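Local coordinates for sensor histidine kinase CusS (Escherichia coli, PDB 5KU5), which senses copper and silver ions through its periplasmic domain and, in response, activates the response regulator CusR by phosphorylation, at residues R112-P117 with L130-S135. Sequence-based numbering, arbitrary orientation.
Sequences RMINLP and LYIALS
Arg112 with Leu134, Ile114 with Ile132 and Leu116 with Leu130 each exchange two backbone hydrogen bonds, joining 112-117 and 130-135, whose axes run antiparallel at 162°, as the two arms of a beta hairpin central to the antiparallel sheet of this PDC-fold sensor domain. The pairs in between, Met113 with Ala133 and Asn115 with Tyr131, are non-hydrogen-bonded and bring their CA atoms within 4.4 Å; there CA of Asn115 approaches Leu130 O at 3.2 Å. On this face the Tyr131 ring illustrates how one aromatic can meet two residues of the partner strand, one over a face and one at an edge. Asn115 CB makes a CH-pi contact over one ring face, 3.6 Å above the plane and offset toward the rim, while in one of the two conformers modelled for Met113 SD stands at the ring edge in a Met-aromatic contact. In that conformer the methionine chain, bent at chi2 and chi3, runs alongside the tyrosine. Replacing Tyr131 by alanine removes the ring, which is likely to deprive Asn115 CB of its aromatic cover and that Met113 conformer of its edge contact. The other face turns toward helix 2-25, where Leu130 meets Leu21 and Ile132 meets Leu14. Arg112 reaches away from the hairpin to salt bridges with Asp80 and Asp10. Among the aliphatic residues, Leu116 crosses Ile132 diagonally, its CD2 methyl 4.1 Å from Ile132 CD1.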
loop_
_atom_site.group_PDB
_atom_site.type_symbol
_atom_site.label_atom_id
_atom_site.label_comp_id
_atom_site.label_asym_id
_atom_site.label_seq_id
_atom_site.Cartn_x
_atom_site.Cartn_y
_atom_site.Cartn_z
ATOM N N ARG A 112 7.543 11.383 -4.820
ATOM C CA ARG A 112 7.320 12.280 -3.687
ATOM C C ARG A 112 8.163 11.736 -2.550
ATOM O O ARG A 112 8.022 10.558 -2.190
ATOM C CB ARG A 112 5.846 12.341 -3.274
ATOM C CG ARG A 112 5.125 13.550 -3.834
ATOM C CD ARG A 112 3.716 13.719 -3.289
ATOM N NE ARG A 112 3.114 14.895 -3.916
ATOM C CZ ARG A 112 2.454 14.916 -5.075
ATOM N NH1 ARG A 112 2.215 13.805 -5.774
ATOM N NH2 ARG A 112 2.000 16.079 -5.532
ATOM N N MET A 113 9.025 12.591 -1.991
ATOM C CA MET A 113 9.989 12.182 -0.969
ATOM C C MET A 113 9.782 12.940 0.337
ATOM O O MET A 113 9.517 14.143 0.328
ATOM C CB MET A 113 11.422 12.401 -1.472
ATOM C CG MET A 113 12.511 11.907 -0.523
ATOM S SD MET A 113 13.049 13.132 0.692
ATOM C CE MET A 113 13.949 14.275 -0.352
ATOM N N ILE A 114 9.917 12.219 1.449
ATOM C CA ILE A 114 9.990 12.799 2.786
ATOM C C ILE A 114 11.150 12.136 3.515
ATOM O O ILE A 114 11.663 11.102 3.071
ATOM C CB ILE A 114 8.688 12.610 3.600
ATOM C CG1 ILE A 114 8.299 11.129 3.725
ATOM C CG2 ILE A 114 7.553 13.403 2.966
ATOM C CD1 ILE A 114 7.349 10.857 4.870
ATOM N N ASN A 115 11.560 12.730 4.629
ATOM C CA ASN A 115 12.557 12.123 5.507
ATOM C C ASN A 115 12.256 12.409 6.972
ATOM O O ASN A 115 11.599 13.398 7.289
ATOM C CB ASN A 115 13.963 12.611 5.148
ATOM C CG ASN A 115 14.109 14.117 5.271
ATOM O OD1 ASN A 115 14.473 14.627 6.328
ATOM N ND2 ASN A 115 13.797 14.837 4.199
ATOM N N LEU A 116 12.743 11.533 7.852
ATOM C CA LEU A 116 12.567 11.691 9.296
ATOM C C LEU A 116 13.693 11.012 10.081
ATOM O O LEU A 116 14.287 10.044 9.590
ATOM C CB LEU A 116 11.213 11.131 9.750
ATOM C CG LEU A 116 10.966 9.615 9.677
ATOM C CD1 LEU A 116 9.890 9.195 10.671
ATOM C CD2 LEU A 116 10.601 9.168 8.268
ATOM N N PRO A 117 13.983 11.506 11.306
ATOM C CA PRO A 117 14.913 10.779 12.173
ATOM C C PRO A 117 14.293 9.465 12.641
ATOM O O PRO A 117 13.084 9.409 12.877
ATOM C CB PRO A 117 15.129 11.734 13.361
ATOM C CG PRO A 117 14.583 13.054 12.930
ATOM C CD PRO A 117 13.490 12.733 11.962
ATOM N N LEU A 130 15.854 8.266 7.950
ATOM C CA LEU A 130 15.172 7.457 6.943
ATOM C C LEU A 130 14.604 8.361 5.853
ATOM O O LEU A 130 13.889 9.311 6.157
ATOM C CB LEU A 130 14.035 6.660 7.590
ATOM C CG LEU A 130 13.144 5.807 6.682
ATOM C CD1 LEU A 130 13.950 4.752 5.933
ATOM C CD2 LEU A 130 12.046 5.164 7.506
ATOM N N TYR A 131 14.930 8.056 4.597
ATOM C CA TYR A 131 14.370 8.733 3.425
ATOM C C TYR A 131 13.419 7.765 2.726
ATOM O O TYR A 131 13.781 6.611 2.500
ATOM C CB TYR A 131 15.482 9.145 2.461
ATOM C CG TYR A 131 16.418 10.196 3.011
ATOM C CD1 TYR A 131 17.429 9.855 3.908
ATOM C CD2 TYR A 131 16.301 11.535 2.631
ATOM C CE1 TYR A 131 18.295 10.814 4.413
ATOM C CE2 TYR A 131 17.160 12.502 3.134
ATOM C CZ TYR A 131 18.153 12.138 4.025
ATOM O OH TYR A 131 19.013 13.088 4.529
ATOM N N ILE A 132 12.217 8.239 2.395
ATOM C CA ILE A 132 11.164 7.419 1.782
ATOM C C ILE A 132 10.696 8.113 0.507
ATOM O O ILE A 132 10.333 9.282 0.559
ATOM C CB ILE A 132 9.935 7.265 2.713
ATOM C CG1 ILE A 132 10.356 6.802 4.117
ATOM C CG2 ILE A 132 8.927 6.284 2.110
ATOM C CD1 ILE A 132 9.266 6.930 5.163
ATOM N N ALA A 133 10.687 7.388 -0.614
ATOM C CA ALA A 133 10.230 7.910 -1.903
ATOM C C ALA A 133 9.092 7.048 -2.456
ATOM O O ALA A 133 9.262 5.845 -2.632
ATOM C CB ALA A 133 11.387 7.951 -2.889
ATOM N N LEU A 134 7.944 7.673 -2.729
ATOM C CA LEU A 134 6.766 7.002 -3.298
ATOM C C LEU A 134 6.584 7.419 -4.756
ATOM O O LEU A 134 6.673 8.604 -5.078
ATOM C CB LEU A 134 5.505 7.367 -2.502
ATOM C CG LEU A 134 4.155 6.836 -3.009
ATOM C CD1 LEU A 134 4.107 5.322 -2.911
ATOM C CD2 LEU A 134 3.002 7.453 -2.233
ATOM N N SER A 135 6.306 6.447 -5.624
ATOM C CA SER A 135 6.135 6.704 -7.056
ATOM C C SER A 135 4.903 7.556 -7.348
ATOM O O SER A 135 3.812 7.263 -6.857
ATOM C CB SER A 135 6.028 5.396 -7.841
ATOM O OG SER A 135 5.689 5.653 -9.195
#